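PDB 2JJQ: tRNA (uracil(54)-C(5))-methyltransferase from Pyrococcus abyssi, which catalyses the S-adenosyl-L-methionine-dependent methylation of uridine 54 in tRNA to 5-methyluridine. Local coordinates for residues Arg257-Asp262 with Leu281-Ser286; Ile294-Met297 with Thr303-Ile306; Pro218-Tyr223 with Arg247-Glu252; Ser228-Val233 with Ile265-Phe270. All coordinates share one frame; numbering follows the deposited sequence.

Interaction 1: residues Arg257-Asp262 with Leu281-Ser286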
# COMPACT_ATOMS: atom_id res chain seq x y z
N ARG A 257 -12.20 -10.59 1.13
CA ARG A 257 -13.58 -10.19 1.34
C ARG A 257 -13.65 -9.04 2.32
O ARG A 257 -13.09 -9.14 3.44
CB ARG A 257 -14.38 -11.40 1.88
CG ARG A 257 -15.75 -11.03 2.34
CD ARG A 257 -16.57 -12.29 2.63
NE ARG A 257 -17.21 -12.71 1.40
CZ ARG A 257 -18.54 -12.70 1.25
NH1 ARG A 257 -19.31 -12.36 2.29
NH2 ARG A 257 -19.09 -13.04 0.10
N LEU A 258 -14.29 -7.93 1.91
CA LEU A 258 -14.55 -6.80 2.83
C LEU A 258 -16.03 -6.78 3.16
O LEU A 258 -16.85 -6.50 2.29
CB LEU A 258 -14.18 -5.47 2.14
CG LEU A 258 -12.72 -5.45 1.57
CD1 LEU A 258 -12.45 -3.95 1.14
CD2 LEU A 258 -11.70 -5.91 2.60
N ASP A 259 -16.35 -7.10 4.40
CA ASP A 259 -17.75 -7.32 4.80
C ASP A 259 -18.38 -8.43 3.92
O ASP A 259 -17.98 -9.63 4.01
CB ASP A 259 -18.51 -6.00 4.80
CG ASP A 259 -18.09 -5.08 5.94
OD1 ASP A 259 -17.60 -5.56 6.99
OD2 ASP A 259 -18.25 -3.84 5.80
N ASP A 260 -19.32 -8.08 3.04
CA ASP A 260 -19.93 -9.09 2.18
C ASP A 260 -19.49 -8.98 0.72
O ASP A 260 -20.15 -9.54 -0.18
CB ASP A 260 -21.45 -8.98 2.25
CG ASP A 260 -21.98 -7.58 1.90
OD1 ASP A 260 -21.23 -6.59 1.86
OD2 ASP A 260 -23.20 -7.47 1.69
N VAL A 261 -18.44 -8.18 0.46
CA VAL A 261 -18.07 -7.95 -0.94
C VAL A 261 -16.76 -8.68 -1.26
O VAL A 261 -15.79 -8.49 -0.51
CB VAL A 261 -17.90 -6.43 -1.18
CG1 VAL A 261 -17.47 -6.17 -2.59
CG2 VAL A 261 -19.25 -5.69 -0.85
N ASP A 262 -16.72 -9.51 -2.31
CA ASP A 262 -15.53 -10.28 -2.66
C ASP A 262 -14.74 -9.50 -3.72
O ASP A 262 -15.35 -8.79 -4.55
CB ASP A 262 -15.92 -11.63 -3.24
CG ASP A 262 -16.32 -12.65 -2.17
OD1 ASP A 262 -16.11 -12.42 -0.95
OD2 ASP A 262 -16.81 -13.71 -2.58
N LEU A 281 -12.08 1.63 5.50
CA LEU A 281 -11.99 2.61 4.39
C LEU A 281 -13.21 2.52 3.48
O LEU A 281 -13.84 3.54 3.18
CB LEU A 281 -10.67 2.32 3.62
CG LEU A 281 -10.40 3.18 2.39
CD1 LEU A 281 -10.34 4.63 2.87
CD2 LEU A 281 -9.09 2.68 1.79
N VAL A 282 -13.61 1.31 3.08
CA VAL A 282 -14.81 1.20 2.20
C VAL A 282 -16.07 1.59 2.97
O VAL A 282 -16.95 2.17 2.40
CB VAL A 282 -14.97 -0.18 1.51
CG1 VAL A 282 -13.77 -0.44 0.62
CG2 VAL A 282 -15.09 -1.35 2.53
N ARG A 283 -16.14 1.24 4.25
CA ARG A 283 -17.32 1.63 5.05
C ARG A 283 -17.37 3.15 5.13
O ARG A 283 -18.46 3.74 4.97
CB ARG A 283 -17.21 1.05 6.45
CG ARG A 283 -17.43 -0.45 6.46
CD ARG A 283 -17.30 -0.90 7.95
NE ARG A 283 -17.48 -2.34 8.07
CZ ARG A 283 -17.34 -2.97 9.24
NH1 ARG A 283 -17.03 -2.25 10.34
NH2 ARG A 283 -17.52 -4.29 9.31
N LYS A 284 -16.20 3.77 5.34
CA LYS A 284 -16.17 5.24 5.52
C LYS A 284 -16.61 5.92 4.26
O LYS A 284 -17.39 6.85 4.33
CB LYS A 284 -14.79 5.78 5.92
CG LYS A 284 -14.79 7.30 6.24
CD LYS A 284 -15.44 7.44 7.69
CE LYS A 284 -15.69 8.80 8.17
NZ LYS A 284 -16.49 8.65 9.46
N VAL A 285 -16.06 5.50 3.11
CA VAL A 285 -16.50 6.04 1.83
C VAL A 285 -18.00 5.88 1.65
O VAL A 285 -18.68 6.86 1.25
CB VAL A 285 -15.71 5.47 0.65
CG1 VAL A 285 -16.33 5.93 -0.72
CG2 VAL A 285 -14.18 5.90 0.80
N SER A 286 -18.54 4.71 1.98
CA SER A 286 -19.98 4.48 1.76
C SER A 286 -20.80 5.39 2.65
O SER A 286 -21.96 5.68 2.33
CB SER A 286 -20.40 3.02 2.00
OG SER A 286 -20.34 2.70 3.36

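Interaction 2: residues Ile294-Met297 with Thr303-Ile306. With SAH (S-adenosyl-L-homocysteine), chain B.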
# COMPACT_ATOMS: atom_id res chain seq x y z
N ILE A 294 -23.16 7.61 -8.44
CA ILE A 294 -21.81 7.80 -7.91
C ILE A 294 -20.82 7.60 -9.02
O ILE A 294 -20.98 6.64 -9.79
CB ILE A 294 -21.48 6.72 -6.84
CG1 ILE A 294 -22.58 6.62 -5.76
CG2 ILE A 294 -20.12 6.97 -6.15
CD1 ILE A 294 -22.82 7.93 -4.97
N LEU A 295 -19.83 8.48 -9.11
CA LEU A 295 -18.65 8.19 -9.97
C LEU A 295 -17.47 7.76 -9.10
O LEU A 295 -17.10 8.49 -8.18
CB LEU A 295 -18.22 9.42 -10.77
CG LEU A 295 -16.89 9.38 -11.52
CD1 LEU A 295 -16.94 8.32 -12.59
CD2 LEU A 295 -16.74 10.76 -12.17
N ASP A 296 -16.89 6.59 -9.41
CA ASP A 296 -15.71 6.07 -8.73
C ASP A 296 -14.53 6.37 -9.70
O ASP A 296 -14.15 5.53 -10.55
CB ASP A 296 -15.86 4.56 -8.45
CG ASP A 296 -14.67 3.95 -7.64
OD1 ASP A 296 -13.87 4.76 -7.07
OD2 ASP A 296 -14.58 2.68 -7.56
N MET A 297 -13.95 7.57 -9.55
CA MET A 297 -12.87 8.04 -10.42
C MET A 297 -11.51 7.54 -9.88
O MET A 297 -11.27 7.61 -8.67
CB MET A 297 -12.94 9.57 -10.58
CG MET A 297 -11.87 10.12 -11.60
SD MET A 297 -11.98 9.25 -13.18
CE MET A 297 -10.36 9.57 -13.90
N THR A 303 -12.50 -1.11 -5.71
CA THR A 303 -12.64 -1.26 -4.26
C THR A 303 -13.85 -0.47 -3.75
O THR A 303 -14.75 -1.04 -3.12
CB THR A 303 -11.41 -0.82 -3.52
OG1 THR A 303 -10.22 -1.33 -4.15
CG2 THR A 303 -11.49 -1.42 -2.10
N PHE A 304 -13.89 0.82 -4.04
CA PHE A 304 -15.03 1.63 -3.57
C PHE A 304 -16.28 1.34 -4.36
O PHE A 304 -17.34 1.13 -3.80
CB PHE A 304 -14.68 3.13 -3.64
CG PHE A 304 -13.44 3.47 -2.87
CD1 PHE A 304 -13.32 3.06 -1.56
CD2 PHE A 304 -12.45 4.24 -3.42
CE1 PHE A 304 -12.19 3.34 -0.84
CE2 PHE A 304 -11.29 4.54 -2.69
CZ PHE A 304 -11.15 4.08 -1.42
N GLY A 305 -16.17 1.38 -5.69
CA GLY A 305 -17.33 1.30 -6.58
C GLY A 305 -18.11 0.01 -6.40
O GLY A 305 -19.34 0.03 -6.36
N ILE A 306 -17.40 -1.10 -6.18
CA ILE A 306 -18.08 -2.37 -6.09
C ILE A 306 -18.81 -2.45 -4.75
O ILE A 306 -19.92 -2.96 -4.67
CB ILE A 306 -17.13 -3.51 -6.27
CG1 ILE A 306 -16.61 -3.50 -7.73
CG2 ILE A 306 -17.82 -4.88 -5.98
CD1 ILE A 306 -15.35 -4.30 -7.89
N SAH B . -9.36 3.47 -5.77
CA SAH B . -8.33 2.47 -6.22
CB SAH B . -6.92 3.03 -6.04
CG SAH B . -6.63 4.22 -6.93
SD SAH B . -4.85 4.30 -7.14
C SAH B . -8.45 1.25 -5.34
O SAH B . -7.86 0.18 -5.58
OXT SAH B . -9.15 1.32 -4.34
C5' SAH B . -4.82 5.58 -8.37
C4' SAH B . -5.38 5.05 -9.70
O4' SAH B . -5.21 6.01 -10.78
C3' SAH B . -4.70 3.77 -10.21
O3' SAH B . -5.70 2.73 -10.27
C2' SAH B . -4.13 4.16 -11.59
O2' SAH B . -4.22 3.15 -12.60
C1' SAH B . -5.00 5.31 -12.02
N9 SAH B . -4.40 6.38 -12.81
C8 SAH B . -3.14 6.87 -12.73
N7 SAH B . -3.04 7.94 -13.56
C5 SAH B . -4.23 8.16 -14.12
C6 SAH B . -4.82 9.13 -15.07
N6 SAH B . -4.01 10.10 -15.57
N1 SAH B . -6.14 8.98 -15.39
C2 SAH B . -6.92 8.00 -14.88
N3 SAH B . -6.43 7.09 -14.02
C4 SAH B . -5.14 7.13 -13.62
O HOH W 1 -12.17 2.08 -6.03

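Interaction 3: residues Pro218-Tyr223 with Arg247-Glu252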
# COMPACT_ATOMS: atom_id res chain seq x y z
N PRO A 218 10.71 -25.90 -11.90
CA PRO A 218 10.30 -27.21 -11.42
C PRO A 218 8.85 -27.18 -10.87
O PRO A 218 8.43 -26.18 -10.30
CB PRO A 218 11.28 -27.48 -10.28
CG PRO A 218 12.55 -26.70 -10.71
CD PRO A 218 11.96 -25.43 -11.27
N ASP A 219 8.11 -28.28 -11.06
CA ASP A 219 6.76 -28.42 -10.53
C ASP A 219 6.73 -28.02 -9.06
O ASP A 219 7.39 -28.64 -8.26
CB ASP A 219 6.33 -29.87 -10.69
CG ASP A 219 4.92 -30.10 -10.25
OD1 ASP A 219 4.25 -29.15 -9.78
OD2 ASP A 219 4.49 -31.27 -10.36
N PRO A 220 5.98 -26.94 -8.71
CA PRO A 220 5.97 -26.47 -7.33
C PRO A 220 4.88 -27.14 -6.47
O PRO A 220 4.87 -27.00 -5.29
CB PRO A 220 5.66 -24.96 -7.50
CG PRO A 220 4.80 -24.91 -8.73
CD PRO A 220 5.27 -26.02 -9.63
N THR A 221 4.00 -27.91 -7.10
CA THR A 221 2.83 -28.52 -6.48
C THR A 221 3.12 -29.45 -5.32
O THR A 221 2.34 -29.51 -4.38
CB THR A 221 2.04 -29.24 -7.58
OG1 THR A 221 1.27 -28.24 -8.27
CG2 THR A 221 1.14 -30.22 -7.01
N ASN A 222 4.22 -30.15 -5.36
CA ASN A 222 4.60 -31.00 -4.22
C ASN A 222 5.28 -30.26 -3.08
O ASN A 222 5.61 -30.86 -2.07
CB ASN A 222 5.50 -32.15 -4.66
CG ASN A 222 4.74 -33.18 -5.48
OD1 ASN A 222 5.24 -33.66 -6.50
ND2 ASN A 222 3.53 -33.52 -5.03
N TYR A 223 5.48 -28.96 -3.23
CA TYR A 223 6.18 -28.22 -2.19
C TYR A 223 5.31 -27.23 -1.48
O TYR A 223 5.61 -26.83 -0.37
CB TYR A 223 7.39 -27.50 -2.80
CG TYR A 223 8.42 -28.49 -3.25
CD1 TYR A 223 9.39 -28.98 -2.34
CD2 TYR A 223 8.39 -29.02 -4.54
CE1 TYR A 223 10.33 -29.93 -2.75
CE2 TYR A 223 9.33 -29.94 -4.95
CZ TYR A 223 10.29 -30.39 -4.06
OH TYR A 223 11.21 -31.33 -4.49
N ARG A 247 2.43 -19.64 -15.84
CA ARG A 247 1.60 -20.80 -15.46
C ARG A 247 1.06 -20.55 -14.08
O ARG A 247 1.72 -19.84 -13.29
CB ARG A 247 2.50 -22.07 -15.44
CG ARG A 247 1.68 -23.40 -15.28
CD ARG A 247 2.50 -24.56 -15.91
NE ARG A 247 1.81 -25.84 -15.66
CZ ARG A 247 2.31 -27.02 -16.05
NH1 ARG A 247 3.48 -27.05 -16.70
NH2 ARG A 247 1.66 -28.13 -15.79
N PHE A 248 -0.11 -21.10 -13.79
CA PHE A 248 -0.59 -21.22 -12.43
C PHE A 248 -1.14 -22.62 -12.19
O PHE A 248 -1.52 -23.31 -13.15
CB PHE A 248 -1.67 -20.11 -12.14
CG PHE A 248 -2.99 -20.29 -12.89
CD1 PHE A 248 -3.22 -19.65 -14.12
CD2 PHE A 248 -3.99 -21.06 -12.35
CE1 PHE A 248 -4.45 -19.82 -14.81
CE2 PHE A 248 -5.24 -21.21 -13.00
CZ PHE A 248 -5.44 -20.57 -14.25
N TRP A 249 -1.13 -23.02 -10.93
CA TRP A 249 -1.65 -24.27 -10.43
C TRP A 249 -2.67 -23.88 -9.35
O TRP A 249 -2.44 -22.92 -8.56
CB TRP A 249 -0.52 -25.13 -9.80
CG TRP A 249 0.57 -25.58 -10.76
CD1 TRP A 249 0.70 -26.84 -11.31
CD2 TRP A 249 1.71 -24.82 -11.22
NE1 TRP A 249 1.82 -26.88 -12.12
CE2 TRP A 249 2.47 -25.67 -12.07
CE3 TRP A 249 2.19 -23.52 -10.97
CZ2 TRP A 249 3.65 -25.26 -12.69
CZ3 TRP A 249 3.37 -23.09 -11.64
CH2 TRP A 249 4.09 -23.97 -12.48
N GLY A 250 -3.80 -24.56 -9.32
CA GLY A 250 -4.85 -24.23 -8.35
C GLY A 250 -5.68 -23.08 -8.90
O GLY A 250 -5.95 -23.03 -10.09
N LYS A 251 -6.10 -22.17 -8.02
CA LYS A 251 -7.06 -21.15 -8.42
C LYS A 251 -6.42 -20.06 -9.28
O LYS A 251 -5.28 -19.64 -9.02
CB LYS A 251 -7.68 -20.48 -7.18
CG LYS A 251 -8.51 -21.40 -6.33
CD LYS A 251 -9.14 -20.67 -5.14
CE LYS A 251 -9.37 -21.65 -3.96
NZ LYS A 251 -10.68 -21.50 -3.25
N GLU A 252 -7.12 -19.64 -10.31
CA GLU A 252 -6.61 -18.56 -11.12
C GLU A 252 -6.56 -17.27 -10.27
O GLU A 252 -5.67 -16.44 -10.43
CB GLU A 252 -7.49 -18.33 -12.33
CG GLU A 252 -6.92 -17.33 -13.30
CD GLU A 252 -7.82 -17.08 -14.47
OE1 GLU A 252 -8.99 -17.46 -14.41
OE2 GLU A 252 -7.34 -16.44 -15.45

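Interaction 4: residues Ser228-Val233 with Ile265-Phe270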
# COMPACT_ATOMS: atom_id res chain seq x y z
N SER A 228 -3.41 -20.94 -4.62
CA SER A 228 -2.98 -20.53 -5.98
C SER A 228 -1.44 -20.48 -5.99
O SER A 228 -0.84 -19.91 -5.04
CB SER A 228 -3.58 -19.14 -6.32
OG SER A 228 -3.12 -18.66 -7.58
N ILE A 229 -0.78 -21.12 -6.98
CA ILE A 229 0.65 -20.98 -7.20
C ILE A 229 0.83 -20.44 -8.61
O ILE A 229 0.27 -20.96 -9.56
CB ILE A 229 1.38 -22.31 -7.11
CG1 ILE A 229 1.15 -22.96 -5.74
CG2 ILE A 229 2.88 -22.07 -7.44
CD1 ILE A 229 1.38 -24.49 -5.76
N TYR A 230 1.59 -19.36 -8.76
CA TYR A 230 1.84 -18.75 -10.04
C TYR A 230 3.33 -18.77 -10.31
O TYR A 230 4.15 -18.69 -9.36
CB TYR A 230 1.41 -17.30 -10.01
CG TYR A 230 0.02 -17.07 -10.59
CD1 TYR A 230 -0.14 -16.70 -11.94
CD2 TYR A 230 -1.09 -17.21 -9.80
CE1 TYR A 230 -1.37 -16.47 -12.48
CE2 TYR A 230 -2.36 -16.97 -10.34
CZ TYR A 230 -2.49 -16.58 -11.68
OH TYR A 230 -3.77 -16.35 -12.21
N TRP A 231 3.67 -18.90 -11.59
CA TRP A 231 5.00 -18.67 -12.10
C TRP A 231 4.92 -17.52 -13.10
O TRP A 231 4.16 -17.60 -14.06
CB TRP A 231 5.51 -19.94 -12.79
CG TRP A 231 6.83 -19.76 -13.49
CD1 TRP A 231 7.83 -18.85 -13.21
CD2 TRP A 231 7.27 -20.52 -14.61
NE1 TRP A 231 8.89 -19.02 -14.10
CE2 TRP A 231 8.56 -20.03 -14.97
CE3 TRP A 231 6.74 -21.62 -15.30
CZ2 TRP A 231 9.31 -20.61 -16.01
CZ3 TRP A 231 7.46 -22.16 -16.36
CH2 TRP A 231 8.73 -21.65 -16.71
N SER A 232 5.69 -16.45 -12.87
CA SER A 232 5.72 -15.28 -13.73
C SER A 232 7.17 -15.10 -14.17
O SER A 232 8.08 -15.34 -13.40
CB SER A 232 5.28 -14.02 -13.00
OG SER A 232 3.95 -14.16 -12.49
N VAL A 233 7.37 -14.65 -15.40
CA VAL A 233 8.70 -14.46 -15.95
C VAL A 233 8.86 -12.98 -16.25
O VAL A 233 8.13 -12.39 -17.06
CB VAL A 233 8.95 -15.29 -17.20
CG1 VAL A 233 10.31 -14.92 -17.80
CG2 VAL A 233 8.92 -16.76 -16.87
N ILE A 265 -8.08 -11.41 -6.49
CA ILE A 265 -6.70 -11.00 -6.38
C ILE A 265 -5.94 -11.79 -7.46
O ILE A 265 -6.03 -13.01 -7.50
CB ILE A 265 -6.09 -11.37 -4.97
CG1 ILE A 265 -6.78 -10.62 -3.81
CG2 ILE A 265 -4.61 -11.01 -4.94
CD1 ILE A 265 -6.99 -9.22 -4.13
N HIS A 266 -5.17 -11.08 -8.27
CA HIS A 266 -4.32 -11.63 -9.30
C HIS A 266 -2.87 -11.18 -9.01
O HIS A 266 -2.65 -10.14 -8.42
CB HIS A 266 -4.82 -11.06 -10.64
CG HIS A 266 -4.07 -11.53 -11.85
ND1 HIS A 266 -2.90 -10.93 -12.27
CD2 HIS A 266 -4.31 -12.53 -12.72
CE1 HIS A 266 -2.45 -11.54 -13.35
NE2 HIS A 266 -3.30 -12.52 -13.65
N PRO A 267 -1.87 -11.95 -9.45
CA PRO A 267 -0.52 -11.55 -9.09
C PRO A 267 -0.21 -10.16 -9.53
O PRO A 267 0.54 -9.49 -8.82
CB PRO A 267 0.37 -12.49 -9.89
CG PRO A 267 -0.44 -13.65 -10.12
CD PRO A 267 -1.89 -13.21 -10.21
N ASN A 268 -0.81 -9.71 -10.64
CA ASN A 268 -0.47 -8.44 -11.26
C ASN A 268 -1.47 -7.28 -11.01
O ASN A 268 -1.40 -6.27 -11.69
CB ASN A 268 -0.21 -8.62 -12.76
CG ASN A 268 1.07 -9.39 -13.01
OD1 ASN A 268 1.83 -9.61 -12.09
ND2 ASN A 268 1.28 -9.84 -14.22
N SER A 269 -2.43 -7.47 -10.11
CA SER A 269 -3.46 -6.45 -9.88
C SER A 269 -3.20 -5.83 -8.49
O SER A 269 -2.71 -6.50 -7.58
CB SER A 269 -4.90 -7.06 -9.93
OG SER A 269 -5.01 -8.06 -8.92
N PHE A 270 -3.53 -4.54 -8.34
CA PHE A 270 -3.29 -3.84 -7.04
C PHE A 270 -4.51 -4.07 -6.15
O PHE A 270 -5.62 -4.08 -6.65
CB PHE A 270 -3.06 -2.35 -7.24
CG PHE A 270 -3.09 -1.56 -5.95
CD1 PHE A 270 -1.98 -1.52 -5.13
CD2 PHE A 270 -4.28 -0.98 -5.50
CE1 PHE A 270 -2.02 -0.83 -3.92
CE2 PHE A 270 -4.32 -0.29 -4.29
CZ PHE A 270 -3.21 -0.21 -3.52
O HOH W 2 -4.02 -15.66 -14.74
O HOH W 3 3.85 -11.47 -11.98

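Interaction 1: residues Arg257-Asp262 with Leu281-Ser286
Asp259 OD2 takes a hydrogen bond from Arg283 NE at 2.8 Å and is also gripped by the hydroxyl of Tyr307, from helix 303-310. The other carboxylate oxygen, Asp259 OD1, lies 2.6 Å from Arg283 NH2, which completes a two-pronged salt bridge of the side-on kind, NE and one NH group each serving one oxygen. The NE bond is almost straight (176°) and uses the syn lone pair of OD2. Carboxylate and guanidinium planes differ by only 17°, so the two groups meet nearly edge to edge in a common plane. In Arg283 an extended chain from CG to NE carries the guanidinium across to the carboxylate, although CB does not point at the turn.

Beneath this salt bridge lies an apolar contact. Leu258 CD1 sits 3.8 Å from Val282 CG1 and almost as near the other methyl, and the two buried side chains cross at about a right angle. Val282 in turn packs against Thr303, a residue of the cofactor site.

Asp259 is held out toward the helix by the backbone. It occupies the second position of a type II' turn with positive phi (57°), and the turn is closed by paired bonds between Leu258 and Val261, N to O, each 2.9 Å. One residue further out on each strand, Arg257 NE meets Asp262 OD1 at 2.6 Å in a second salt bridge. Strands 254-258 and 261-265 thus form a beta hairpin with a two-residue loop, whose tip packs against helix 275-288 beside the cofactor pocket of the methyltransferase domain.

Interaction 2: residues Ile294-Met297 with Thr303-Ile306
Asp296, at the end of strand 293-297, faces the first turn of helix 303-310 in the opening strand-loop-helix of the Rossmann-like class I methyltransferase fold. Its OD2 accepts a hydrogen bond from Gly305 N at 2.8 Å, a bent one (131°) that arrives well above the carboxylate plane. Since Gly305 has no side chain, OD2 can come within 3.2 Å of its CA. The carboxylate is swung to the helix because CG lies anti to the backbone N (chi1 -176°).

The same OD2 accepts a hydrogen bond from water 1 at 2.9 Å. That water also accepts from Phe304 N. The amino nitrogen of S-adenosylhomocysteine, SAH N, donates to water 1 at 3.1 Å, so Asp296 reaches the cofactor product through a single water. Close by, Thr303 OG1 donates to the product's carboxylate oxygen OXT at 2.9 Å. Backbone N-H groups at the start of a helix would be expected to favour the negative charge of Asp296, and the water link would probably favour a positively charged amino group.

The Phe304 ring borders both groups: OXT lies over one face, while Asp296 OD1 comes to the ring edge, 4.0 Å from Phe304 CD2, with carboxylate and ring planes at 59°.

In the next shell, Leu281, Val282 and Val285 of helix 275-288 pack on the phenyl group, and Asp360, a cofactor-binding residue, touches it too. The strand is held in the sheet by backbone bonds of Asp296 with Lys316 and of Leu295 with Ile358. At its end Met297, bent at chi2, brings CE to 3.9 Å from SAH C2 of the adenine.

Interaction 3: residues Pro218-Tyr223 with Arg247-Glu252
Pro220 sets its CG-CD edge on the face of the benzene half of the Trp249 indole. Its CD stands 3.6 Å from the centroid of the six-membered ring and only 14° off the ring normal, a CH-pi contact made over the face. Pro220 CD is nearest Trp249 CZ2, at 3.5 Å, while Pro220 CG sits above the other flank of the same ring, 3.7 Å from Trp249 CE3. Across the indole, the opposite face is covered by Arg247 CG from the same strand, so Trp249 is sandwiched between a proline ring and an arginine methylene.

The five-membered end of the indole meets Thr221, whose OG1 comes obliquely to within 3.4 Å of Trp249 CD1. Asp219 OD1 is further off, 4.1 Å from Trp249 NE1, and its carboxylate is turned only 15° from the indole plane.

What presents Pro220 and Thr221 in this way is an Asx turn. Thr221 N donates to Asp219 OD1 at 3.0 Å, along a fairly straight line (157°) that reaches the oxygen from above the carboxylate plane, and the proline lies in the middle of the turn. The chain then bends again, with Tyr223 N bonded to Pro220 O at 2.9 Å.

The contact is plain packing, away from the catalytic and cofactor sites. It lays the loop between strands 206-212 and 228-233 over strand 244-250, an outermost strand of the five-stranded sheet; Trp249 also leans on Ile229 and Trp231 of neighbouring strand 228-233, and Pro220 also touches Ile229 and Phe174 of helix 162-178.

Interaction 4: residues Ser228-Val233 with Ile265-Phe270
A type I beta turn, His266 to Ser269, follows the hairpin of strands 254-258 and 261-265 and packs here against strand 228-233 of the five-stranded mixed sheet. Pro267, second in the turn, lies squarely over the Tyr230 ring: its CG is 3.4 Å from the ring centroid and just 10° off the normal, a CH-pi contact near the centre of the face. Pro267 CD extends toward the phenol end, 3.7 Å from Tyr230 CZ.

His266 meets the same tyrosine differently. The edge of Tyr230 points at the imidazole face, centroids 5.7 Å apart and planes at 65°, an edge-to-face pair. The bond from Asn268 N to His266 ND1, 2.9 Å, helps fix the rotation of the imidazole, and CG anti to the backbone N (chi1 -179°) brings the ring toward the phenol; Phe323 of helix 322-335 makes another edge-to-face pair with it. Ser269 OG, further back, accepts from His266 N.

Tyr230 OH is well supplied: it bonds to the carbonyl O of Glu252, and water 2 donates to it at 2.6 Å. Beyond the turn, Phe270 reaches the bound S-adenosylhomocysteine, so the chain passes from this packing to the cofactor pocket. Alongside the proline, Ser232 and Asn268 are joined by water 3, which donates to Ser232 OG and to Asn268 OD1, each at 2.7 Å.

In the fold
Interactions 1 and 2 touch in the methyltransferase domain, sharing the packing of helix 275-288 on helix 303-310: Val282 and Val285 reach Thr303 and Phe304. Interaction 2 is wholly buried and polar, built round a cofactor product, whereas interaction 1 pairs a buried apolar contact with a more exposed salt bridge. Interactions 3 and 4 belong to neighbouring strands of the five-stranded sheet. Both rest on a proline over an aromatic face, yet the first lies at the partly exposed margin and the second is buried, with waters meeting its polar groups. Only two residues of strand 261-265 separate 257-262 from 265-270, so the hairpin leads from interaction 1 to interaction 4.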